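Local coordinates for Cif-like 1 (Burkholderia cenocepacia, PDB 7JQY), which probably hydrolyses epoxides, as a Cif-like enzyme of the alpha/beta hydrolase fold that assembles into an octamer, at residues Ala223-Glu226 / Leu227-Phe231; Arg122-Gly125 / Val126-Ala129; Tyr96-Ala99 / Ser100-Gly103; Arg176-Ala179 / Glu180-Ile183; Val81-Arg84 / Gly85-Glu88. The protein carries 1 engineered substitution. All blocks are in the same frame, centred on the assembly; numbering follows the deposited sequence.

Interaction 1: Ala223-Glu226 / Leu227-Phe231; sequences AGFE and LYRAF
Local i to i+3 and i to i+4 packing closes the C-terminal end of helix 220-229, in the helical insertion between strands 140-146 and 250-255, where epoxide hydrolases of this fold carry their cap. R229 turns back along the helix and does two things at once. One face of its guanidinium lies on the F225 CB, with R229 NH2 3.3 Å from F225 CB, while the phenyl plane is inclined 45° to the guanidinium. At the edge, R229 NH1 makes a salt bridge to E226 OE2 at 2.9 Å; the oxygen is in the guanidinium plane, yet the donor stands well above the carboxylate plane. E226 reaches it through a bend at chi2 (-68°). In the backbone, R229 N donates to F225 O over 2.9 Å. L227 and Y228 crowd another carbonyl: the L227 CG is 3.4 Å from G224 O, and the Y228 ring brings its edge to the same oxygen, CD2 lying 3.4 Å from G224 O. Neither charge relies on one partner, since R229 NH1 also bridges to E180 and E226 OE2 to R176. Such alternation of positive and negative groups probably keeps the buried glutamate ionised and the arginine fixed in rotation.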
loop_
_atom_site.group_PDB
_atom_site.type_symbol
_atom_site.label_atom_id
_atom_site.label_comp_id
_atom_site.label_asym_id
_atom_site.label_seq_id
_atom_site.Cartn_x
_atom_site.Cartn_y
_atom_site.Cartn_z
ATOM N N ALA B 223 4.425 7.824 22.134
ATOM C CA ALA B 223 5.077 8.033 23.419
ATOM C C ALA B 223 6.346 8.853 23.253
ATOM O O ALA B 223 6.660 9.703 24.096
ATOM C CB ALA B 223 5.398 6.693 24.074
ATOM N N GLY B 224 7.105 8.591 22.192
ATOM C CA GLY B 224 8.304 9.386 21.947
ATOM C C GLY B 224 7.992 10.851 21.702
ATOM O O GLY B 224 8.643 11.732 22.259
ATOM N N PHE B 225 6.940 11.130 20.925
ATOM C CA PHE B 225 6.605 12.514 20.600
ATOM C C PHE B 225 6.035 13.264 21.798
ATOM O O PHE B 225 6.137 14.495 21.856
ATOM C CB PHE B 225 5.623 12.560 19.430
ATOM C CG PHE B 225 6.214 12.095 18.133
ATOM C CD1 PHE B 225 7.563 12.283 17.867
ATOM C CD2 PHE B 225 5.426 11.454 17.187
ATOM C CE1 PHE B 225 8.116 11.850 16.668
ATOM C CE2 PHE B 225 5.969 11.012 15.996
ATOM C CZ PHE B 225 7.318 11.214 15.735
ATOM N N GLU B 226 5.401 12.553 22.736
ATOM C CA GLU B 226 4.892 13.182 23.949
ATOM C C GLU B 226 6.009 13.703 24.846
ATOM O O GLU B 226 5.765 14.594 25.672
ATOM C CB GLU B 226 4.024 12.190 24.731
ATOM C CG GLU B 226 2.724 11.795 24.033
ATOM C CD GLU B 226 1.729 12.938 23.922
ATOM O OE1 GLU B 226 1.727 13.817 24.811
ATOM O OE2 GLU B 226 0.948 12.963 22.946
ATOM N N LEU B 227 7.223 13.165 24.720
ATOM C CA LEU B 227 8.354 13.774 25.408
ATOM C C LEU B 227 8.563 15.204 24.929
ATOM O O LEU B 227 8.805 16.108 25.737
ATOM C CB LEU B 227 9.628 12.962 25.164
ATOM C CG LEU B 227 9.578 11.469 25.477
ATOM C CD1 LEU B 227 10.748 10.715 24.825
ATOM C CD2 LEU B 227 9.610 11.327 26.966
ATOM N N TYR B 228 8.437 15.422 23.615
ATOM C CA TYR B 228 8.583 16.742 23.009
ATOM C C TYR B 228 7.361 17.618 23.255
ATOM O O TYR B 228 7.486 18.844 23.357
ATOM C CB TYR B 228 8.836 16.593 21.506
ATOM C CG TYR B 228 10.165 15.936 21.173
ATOM C CD1 TYR B 228 11.253 16.696 20.774
ATOM C CD2 TYR B 228 10.328 14.553 21.257
ATOM C CE1 TYR B 228 12.470 16.113 20.476
ATOM C CE2 TYR B 228 11.540 13.956 20.956
ATOM C CZ TYR B 228 12.610 14.747 20.565
ATOM O OH TYR B 228 13.822 14.174 20.268
ATOM N N ARG B 229 6.172 17.017 23.328
ATOM C CA ARG B 229 4.977 17.802 23.599
ATOM C C ARG B 229 4.955 18.298 25.035
ATOM O O ARG B 229 4.223 19.243 25.342
ATOM C CB ARG B 229 3.734 16.987 23.276
ATOM C CG ARG B 229 3.536 16.807 21.790
ATOM C CD ARG B 229 2.850 15.487 21.468
ATOM N NE ARG B 229 3.058 15.142 20.066
ATOM C CZ ARG B 229 2.592 14.044 19.482
ATOM N NH1 ARG B 229 1.875 13.157 20.186
ATOM N NH2 ARG B 229 2.849 13.826 18.194
ATOM N N ALA B 230 5.770 17.706 25.902
ATOM C CA ALA B 230 5.918 18.140 27.285
ATOM C C ALA B 230 7.003 19.202 27.478
ATOM O O ALA B 230 7.227 19.622 28.617
ATOM C CB ALA B 230 6.237 16.941 28.182
ATOM N N PHE B 231 7.714 19.614 26.422
ATOM C CA PHE B 231 8.791 20.599 26.586
ATOM C C PHE B 231 8.356 21.880 27.298
ATOM O O PHE B 231 9.082 22.321 28.205
ATOM C CB PHE B 231 9.428 20.934 25.228
ATOM C CG PHE B 231 10.462 19.939 24.773
ATOM C CD1 PHE B 231 10.896 18.923 25.615
ATOM C CD2 PHE B 231 10.961 19.991 23.483
ATOM C CE1 PHE B 231 11.839 17.995 25.182
ATOM C CE2 PHE B 231 11.902 19.073 23.044
ATOM C CZ PHE B 231 12.342 18.072 23.889
#

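Interaction 2: Arg122-Gly125 / Val126-Ala129; sequences RSIG and VMVA. Engineered in segment 122-125: S123 (natural residue Asp).
The flat groups that meet here are peptide carbonyls, each approached differently. V128 N reaches I124 O in the carbonyl plane at 3.1 Å, whereas V126 N lies 3.0 Å from S123 O, 56° out of its carbonyl plane, and A129 N comes to G125 O from an intermediate tilt at 2.8 Å. Side chains crowd the same oxygens: V126 CG1, set between its backbone N and carbonyl carbon (chi1 85°), lies 3.1 Å from S123 O, and V128 CG2 comes within 3.3 Å of I124 O. This is the sharp strand-to-helix turn of the alpha/beta hydrolase fold, where strand 117-122 runs into helix 124-135; its geometry is consistent with a nucleophile elbow. S123 is engineered, the natural residue being Asp, and sits at the N-cap with a strained backbone, its phi positive (50°). Its OG makes no capping bond but is hydrogen-bonded to W57 N. G125 passes close to R122 O, where a beta carbon would be crowded. R122 turns its guanidinium away from the helix, to Q59, D147 and the carbonyl of H284. The I124 and M127 side chains cross, with I124 CD1 4.2 Å from M127 SD, and both pack on F231.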
loop_
_atom_site.group_PDB
_atom_site.type_symbol
_atom_site.label_atom_id
_atom_site.label_comp_id
_atom_site.label_asym_id
_atom_site.label_seq_id
_atom_site.Cartn_x
_atom_site.Cartn_y
_atom_site.Cartn_z
ATOM N N ARG B 122 21.864 11.144 28.209
ATOM C CA ARG B 122 22.031 11.901 26.972
ATOM C C ARG B 122 20.659 12.181 26.375
ATOM O O ARG B 122 19.686 11.470 26.645
ATOM C CB ARG B 122 22.930 11.170 25.953
ATOM C CG ARG B 122 22.266 10.028 25.183
ATOM C CD ARG B 122 23.116 9.598 23.985
ATOM N NE ARG B 122 23.332 10.702 23.058
ATOM C CZ ARG B 122 22.413 11.158 22.212
ATOM N NH1 ARG B 122 21.204 10.603 22.170
ATOM N NH2 ARG B 122 22.696 12.180 21.416
ATOM N N SER B 123 20.588 13.226 25.545
ATOM C CA SER B 123 19.333 13.641 24.892
ATOM C C SER B 123 18.228 13.744 25.943
ATOM O O SER B 123 18.463 14.337 27.008
ATOM C CB SER B 123 19.048 12.657 23.754
ATOM O OG SER B 123 17.717 12.788 23.269
ATOM N N ILE B 124 17.050 13.146 25.713
ATOM C CA ILE B 124 15.954 13.189 26.677
ATOM C C ILE B 124 16.406 12.622 28.012
ATOM O O ILE B 124 15.982 13.089 29.078
ATOM C CB ILE B 124 14.742 12.425 26.109
ATOM C CG1 ILE B 124 14.314 13.025 24.765
ATOM C CG2 ILE B 124 13.585 12.414 27.086
ATOM C CD1 ILE B 124 13.689 14.386 24.885
ATOM N N GLY B 125 17.297 11.631 27.981
ATOM C CA GLY B 125 17.752 11.017 29.212
ATOM C C GLY B 125 18.547 11.947 30.100
ATOM O O GLY B 125 18.558 11.780 31.320
ATOM N N VAL B 126 19.253 12.917 29.514
ATOM C CA VAL B 126 19.975 13.846 30.367
ATOM C C VAL B 126 19.023 14.828 31.039
ATOM O O VAL B 126 19.320 15.321 32.134
ATOM C CB VAL B 126 21.092 14.547 29.568
ATOM C CG1 VAL B 126 20.572 15.772 28.808
ATOM C CG2 VAL B 126 22.230 14.907 30.499
ATOM N N MET B 127 17.844 15.066 30.457
ATOM C CA MET B 127 16.843 15.874 31.143
ATOM C C MET B 127 16.252 15.114 32.322
ATOM O O MET B 127 16.084 15.674 33.414
ATOM C CB MET B 127 15.740 16.291 30.169
ATOM C CG MET B 127 16.244 16.794 28.819
ATOM S SD MET B 127 14.932 17.225 27.646
ATOM C CE MET B 127 15.926 17.682 26.232
ATOM N N VAL B 128 15.937 13.834 32.121
ATOM C CA VAL B 128 15.512 12.984 33.227
ATOM C C VAL B 128 16.606 12.894 34.285
ATOM O O VAL B 128 16.347 13.026 35.487
ATOM C CB VAL B 128 15.126 11.591 32.697
ATOM C CG1 VAL B 128 14.505 10.748 33.808
ATOM C CG2 VAL B 128 14.177 11.720 31.513
ATOM N N ALA B 129 17.850 12.679 33.854
ATOM C CA ALA B 129 18.941 12.550 34.816
ATOM C C ALA B 129 19.123 13.830 35.622
ATOM O O ALA B 129 19.370 13.779 36.833
ATOM C CB ALA B 129 20.241 12.175 34.102
#

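Interaction 3: Tyr96-Ala99 / Ser100-Gly103; sequences YDKA and SMAG
D97 and S100 meet on the more open side of the first turn of helix 98-111, while M101 fills the tight side against Y96 and K98. With its CG between the backbone N and the carbonyl carbon (chi1 58°), D97 folds its carboxylate over the helix start. There OD2 takes two bonds from one residue: S100 N gives D97 OD2 one at 2.9 Å, from above the carboxylate plane, and S100 OG the other at 2.9 Å, on the syn lone pair. S100 is exposed and D97 partly so, though D97 also touches Q233 and D234. On the buried side M101 packs against the K98 chain and two backbone carbonyls. It runs alongside K98, pointing the same way, with M101 SD 4.1 Å from K98 CD; extension at chi2 (-178°) carries M101 SD to 3.7 Å from Y96 O. M101 CG presses on D97 O at 3.3 Å. K98 curls back, its NZ giving a bond of 2.8 Å to Y96 O in the carbonyl plane, and the ammonium is shared with D234 and the carbonyl of L227. A carboxylate accepting the N-H three residues on is the classic aspartate N-cap, here starting a helix that joins parallel strands 77-82 and 117-122 of the alpha/beta hydrolase sheet.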
loop_
_atom_site.group_PDB
_atom_site.type_symbol
_atom_site.label_atom_id
_atom_site.label_comp_id
_atom_site.label_asym_id
_atom_site.label_seq_id
_atom_site.Cartn_x
_atom_site.Cartn_y
_atom_site.Cartn_z
ATOM N N TYR B 96 4.961 12.041 30.736
ATOM C CA TYR B 96 6.113 12.235 29.868
ATOM C C TYR B 96 6.839 13.559 30.108
ATOM O O TYR B 96 7.764 13.881 29.358
ATOM C CB TYR B 96 5.698 12.103 28.396
ATOM C CG TYR B 96 5.241 10.699 28.061
ATOM C CD1 TYR B 96 3.903 10.422 27.795
ATOM C CD2 TYR B 96 6.144 9.639 28.065
ATOM C CE1 TYR B 96 3.486 9.147 27.506
ATOM C CE2 TYR B 96 5.737 8.359 27.781
ATOM C CZ TYR B 96 4.404 8.116 27.504
ATOM O OH TYR B 96 3.991 6.831 27.228
ATOM N N ASP B 97 6.436 14.333 31.117
ATOM C CA ASP B 97 7.283 15.417 31.612
ATOM C C ASP B 97 8.507 14.818 32.286
ATOM O O ASP B 97 8.424 13.767 32.930
ATOM C CB ASP B 97 6.526 16.300 32.596
ATOM C CG ASP B 97 6.007 15.514 33.785
ATOM O OD1 ASP B 97 4.993 14.800 33.622
ATOM O OD2 ASP B 97 6.634 15.583 34.864
ATOM N N LYS B 98 9.651 15.489 32.139
ATOM C CA LYS B 98 10.907 14.857 32.528
ATOM C C LYS B 98 11.021 14.674 34.036
ATOM O O LYS B 98 11.634 13.700 34.493
ATOM C CB LYS B 98 12.084 15.674 31.988
ATOM C CG LYS B 98 12.006 15.926 30.483
ATOM C CD LYS B 98 11.629 14.636 29.742
ATOM C CE LYS B 98 11.080 14.910 28.351
ATOM N NZ LYS B 98 9.762 15.605 28.333
ATOM N N ALA B 99 10.440 15.582 34.829
ATOM C CA ALA B 99 10.502 15.431 36.283
ATOM C C ALA B 99 9.794 14.156 36.729
ATOM O O ALA B 99 10.293 13.426 37.593
ATOM C CB ALA B 99 9.900 16.653 36.976
ATOM N N SER B 100 8.623 13.881 36.165
ATOM C CA SER B 100 7.917 12.660 36.532
ATOM C C SER B 100 8.646 11.421 36.026
ATOM O O SER B 100 8.664 10.392 36.706
ATOM C CB SER B 100 6.492 12.699 35.984
ATOM O OG SER B 100 5.705 13.601 36.737
ATOM N N MET B 101 9.264 11.508 34.849
ATOM C CA MET B 101 10.029 10.379 34.339
ATOM C C MET B 101 11.225 10.073 35.226
ATOM O O MET B 101 11.630 8.910 35.339
ATOM C CB MET B 101 10.483 10.666 32.911
ATOM C CG MET B 101 9.338 10.704 31.944
ATOM S SD MET B 101 9.868 10.987 30.261
ATOM C CE MET B 101 11.040 9.649 30.025
ATOM N N ALA B 102 11.808 11.095 35.851
ATOM C CA ALA B 102 12.848 10.843 36.838
ATOM C C ALA B 102 12.296 10.039 38.008
ATOM O O ALA B 102 13.000 9.191 38.564
ATOM C CB ALA B 102 13.465 12.155 37.313
ATOM N N GLY B 103 11.041 10.298 38.394
ATOM C CA GLY B 103 10.419 9.522 39.461
ATOM C C GLY B 103 10.298 8.047 39.123
ATOM O O GLY B 103 10.478 7.186 39.987
#

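Interaction 4: Arg176-Ala179 / Glu180-Ile183; sequences RDIA and EMLI
I178 overlaps two residues of the next turn at once, its branches dividing the work. I178 CD1 lies 3.9 Å from M181 CE and I178 CG2 is 4.0 Å from L182 CD1, and in both pairs the side chains run side by side in the same direction. L182 also sits close on the backbone, its CG 3.2 Å from I178 O. This apolar flank of helix 178-183 is turned to other copies of the protein: P218 of the second subunit packs on I178 and M181, and I183 of the third subunit on L182. The helix start is polar. Bent at chi2 (90°), E180 swings back to it, where its OE1 takes a weak bond from D177 N at 3.0 Å, with a poor N-H...O angle of 123°. D177 is the N-cap and E180 the third residue of the helix, so this resembles the reciprocal half of a capping box, weakly made; the D177 side chain makes no capping bond in return. Its backbone has a positive phi (75°), and its carbonyl still begins the helical bonding, M181 N lying 2.9 Å from D177 O. A water links the two carboxylates, donating to D177 OD2 at 3.0 Å and to E180 OE2 at 2.9 Å. Those oxygens carry like charges but also meet cations: D177 OD2 meets R222 of the second subunit and E180 OE2 meets R229. The water and the arginines probably offset the repulsion, letting two acidic groups share the N-terminal start of one helix, where the helix dipole would also suit negative groups.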
loop_
_atom_site.group_PDB
_atom_site.type_symbol
_atom_site.label_atom_id
_atom_site.label_comp_id
_atom_site.label_asym_id
_atom_site.label_seq_id
_atom_site.Cartn_x
_atom_site.Cartn_y
_atom_site.Cartn_z
ATOM N N ARG B 176 0.464 16.908 17.640
ATOM C CA ARG B 176 -0.199 15.668 18.021
ATOM C C ARG B 176 -0.968 15.093 16.837
ATOM O O ARG B 176 -1.674 15.815 16.129
ATOM C CB ARG B 176 -1.139 15.910 19.205
ATOM C CG ARG B 176 -1.712 14.616 19.829
ATOM C CD ARG B 176 -2.325 14.860 21.195
ATOM N NE ARG B 176 -1.325 14.990 22.251
ATOM C CZ ARG B 176 -1.009 16.143 22.837
ATOM N NH1 ARG B 176 -1.615 17.263 22.465
ATOM N NH2 ARG B 176 -0.095 16.179 23.796
ATOM N N ASP B 177 -0.794 13.787 16.616
ATOM C CA ASP B 177 -1.449 13.003 15.567
ATOM C C ASP B 177 -0.883 13.262 14.180
ATOM O O ASP B 177 -0.764 12.330 13.375
ATOM C CB ASP B 177 -2.962 13.243 15.580
ATOM C CG ASP B 177 -3.541 13.129 16.966
ATOM O OD1 ASP B 177 -4.237 14.070 17.392
ATOM O OD2 ASP B 177 -3.285 12.097 17.637
ATOM N N ILE B 178 -0.533 14.512 13.870
ATOM C CA ILE B 178 0.036 14.781 12.555
ATOM C C ILE B 178 1.374 14.069 12.415
ATOM O O ILE B 178 1.652 13.429 11.391
ATOM C CB ILE B 178 0.197 16.298 12.324
ATOM C CG1 ILE B 178 -1.164 16.972 12.129
ATOM C CG2 ILE B 178 1.107 16.544 11.132
ATOM C CD1 ILE B 178 -1.913 16.506 10.901
ATOM N N ALA B 179 2.221 14.176 13.448
ATOM C CA ALA B 179 3.536 13.539 13.430
ATOM C C ALA B 179 3.420 12.024 13.308
ATOM O O ALA B 179 4.142 11.397 12.519
ATOM C CB ALA B 179 4.307 13.912 14.696
ATOM N N GLU B 180 2.508 11.415 14.086
ATOM C CA GLU B 180 2.313 9.968 14.015
ATOM C C GLU B 180 1.796 9.553 12.647
ATOM O O GLU B 180 2.265 8.572 12.065
ATOM C CB GLU B 180 1.351 9.511 15.120
ATOM C CG GLU B 180 1.937 9.636 16.520
ATOM C CD GLU B 180 1.657 10.987 17.170
ATOM O OE1 GLU B 180 1.596 12.007 16.440
ATOM O OE2 GLU B 180 1.520 11.040 18.416
ATOM N N MET B 181 0.848 10.310 12.103
ATOM C CA MET B 181 0.285 9.954 10.810
ATOM C C MET B 181 1.323 10.070 9.697
ATOM O O MET B 181 1.315 9.277 8.747
ATOM C CB MET B 181 -0.925 10.836 10.534
ATOM C CG MET B 181 -1.251 11.035 9.081
ATOM S SD MET B 181 -2.371 12.420 8.971
ATOM C CE MET B 181 -1.285 13.689 8.251
ATOM N N LEU B 182 2.205 11.071 9.773
ATOM C CA LEU B 182 3.203 11.236 8.718
ATOM C C LEU B 182 4.293 10.178 8.811
ATOM O O LEU B 182 4.742 9.651 7.787
ATOM C CB LEU B 182 3.833 12.630 8.795
ATOM C CG LEU B 182 2.955 13.831 8.462
ATOM C CD1 LEU B 182 3.798 15.095 8.539
ATOM C CD2 LEU B 182 2.332 13.674 7.092
ATOM N N ILE B 183 4.742 9.860 10.026
ATOM C CA ILE B 183 5.932 9.028 10.179
ATOM C C ILE B 183 5.618 7.531 10.353
ATOM O O ILE B 183 6.497 6.692 10.099
ATOM C CB ILE B 183 6.784 9.591 11.337
ATOM C CG1 ILE B 183 7.190 11.040 11.024
ATOM C CG2 ILE B 183 8.042 8.757 11.554
ATOM C CD1 ILE B 183 7.713 11.817 12.209
HETATM O O HOH W 1 -1.220 10.797 19.390
#

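Interaction 5: Val81-Arg84 / Gly85-Glu88; sequences VDYR and GAGE
Two first torsions bring side chains against this turn: Y83 at 54° brings its ring against A86 CB, and D82 at -73° swings its carboxylate across to the backbone of G87 and E88. The chain itself makes a type II beta turn from Y83 to A86 through the backbone of R84 and G85, where strand 77-82 of the alpha/beta hydrolase sheet gives way to loop. A86 N closes it with a bond of 2.9 Å to Y83 O. With Y83 CG between its backbone N and carbonyl carbon, the ring can lean back toward A86, and Y83 CD1 comes to 3.8 Å from A86 CB, an oblique apolar touch. The ring also meets that of H55, which lies in the stretch where epoxide hydrolases carry the HGXP motif, and Y83 touches the probable nucleophile elbow. G85 takes the third position of the turn with a positive phi, where a beta carbon would strike R84 O. Beyond it the chain is held by D82. E88 N gives D82 OD2 a nearly straight bond (167°) of 3.1 Å, arriving from above the carboxylate plane, while G87 CA slides past at 3.5 Å from D82 OD2. The carboxylate has further donors, H39 ND1 to OD2 and W61 N to OD1, so several bonds fix its rotation. Two arms lead outwards: R84 bridges to D104 and reaches the carbonyl of G94, and E88 makes a salt bridge with K196 of the fourth subunit. Tightest of the carbon contacts named here is D82 CB against A86 O, at 3.2 Å.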
loop_
_atom_site.group_PDB
_atom_site.type_symbol
_atom_site.label_atom_id
_atom_site.label_comp_id
_atom_site.label_asym_id
_atom_site.label_seq_id
_atom_site.Cartn_x
_atom_site.Cartn_y
_atom_site.Cartn_z
ATOM N N VAL B 81 18.264 1.532 31.213
ATOM C CA VAL B 81 16.808 1.506 31.305
ATOM C C VAL B 81 16.200 2.013 30.004
ATOM O O VAL B 81 16.646 3.025 29.452
ATOM C CB VAL B 81 16.320 2.357 32.498
ATOM C CG1 VAL B 81 14.826 2.177 32.711
ATOM C CG2 VAL B 81 17.102 2.016 33.749
ATOM N N ASP B 82 15.171 1.316 29.522
ATOM C CA ASP B 82 14.238 1.905 28.566
ATOM C C ASP B 82 13.260 2.754 29.366
ATOM O O ASP B 82 12.411 2.204 30.077
ATOM C CB ASP B 82 13.481 0.831 27.785
ATOM C CG ASP B 82 14.344 0.116 26.740
ATOM O OD1 ASP B 82 15.360 0.696 26.276
ATOM O OD2 ASP B 82 13.977 -1.029 26.367
ATOM N N TYR B 83 13.355 4.083 29.260
ATOM C CA TYR B 83 12.470 4.889 30.094
ATOM C C TYR B 83 11.028 4.793 29.596
ATOM O O TYR B 83 10.740 4.175 28.566
ATOM C CB TYR B 83 12.935 6.354 30.189
ATOM C CG TYR B 83 13.172 7.144 28.920
ATOM C CD1 TYR B 83 12.231 7.207 27.907
ATOM C CD2 TYR B 83 14.337 7.903 28.779
ATOM C CE1 TYR B 83 12.461 7.958 26.761
ATOM C CE2 TYR B 83 14.576 8.654 27.655
ATOM C CZ TYR B 83 13.639 8.689 26.650
ATOM O OH TYR B 83 13.897 9.444 25.529
ATOM N N ARG B 84 10.113 5.393 30.363
ATOM C CA ARG B 84 8.681 5.342 30.065
ATOM C C ARG B 84 8.415 5.675 28.602
ATOM O O ARG B 84 8.853 6.719 28.103
ATOM C CB ARG B 84 7.905 6.301 30.981
ATOM C CG ARG B 84 6.401 6.391 30.666
ATOM C CD ARG B 84 5.674 7.451 31.514
ATOM N NE ARG B 84 5.764 7.154 32.943
ATOM C CZ ARG B 84 4.732 7.085 33.782
ATOM N NH1 ARG B 84 4.951 6.802 35.058
ATOM N NH2 ARG B 84 3.495 7.314 33.361
ATOM N N GLY B 85 7.754 4.749 27.904
ATOM C CA GLY B 85 7.372 4.941 26.520
ATOM C C GLY B 85 8.364 4.426 25.493
ATOM O O GLY B 85 8.030 4.377 24.304
ATOM N N ALA B 86 9.571 4.053 25.898
ATOM C CA ALA B 86 10.621 3.691 24.959
ATOM C C ALA B 86 10.974 2.209 25.003
ATOM O O ALA B 86 10.899 1.563 26.051
ATOM C CB ALA B 86 11.890 4.509 25.228
ATOM N N GLY B 87 11.462 1.710 23.867
ATOM C CA GLY B 87 11.964 0.350 23.821
ATOM C C GLY B 87 10.866 -0.633 24.179
ATOM O O GLY B 87 9.738 -0.551 23.682
ATOM N N GLU B 88 11.196 -1.558 25.076
ATOM C CA GLU B 88 10.291 -2.594 25.535
ATOM C C GLU B 88 9.474 -2.169 26.751
ATOM O O GLU B 88 8.774 -2.996 27.338
ATOM C CB GLU B 88 11.090 -3.861 25.846
ATOM C CG GLU B 88 11.844 -4.394 24.643
ATOM C CD GLU B 88 10.902 -4.798 23.518
ATOM O OE1 GLU B 88 9.966 -5.589 23.766
ATOM O OE2 GLU B 88 11.090 -4.317 22.382
#

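Interactions 2 and 5 follow sheet strands and interaction 3 opens a helix of the same core; interactions 1 and 4 belong to the helical insertion. Interaction 2 is closest to the centre of the chain and interaction 4 farthest, its centre about 23 Å out, where neighbouring subunits reach it. Y83 knits the inner set: Y83 OH is 3.2 Å from I124 CB and 3.5 Å from L227 CD1, and Y83 CD1 3.4 Å from M101 CE. Interaction 1 is the hub, touching all four others. Helix-start backbone bonds and apolar packing mark interaction 2, a buried carboxylate gripped by N-H donors interaction 5, an aspartate N-cap interaction 3; interactions 1 and 4 share salt bridges, extended to another subunit in interaction 4.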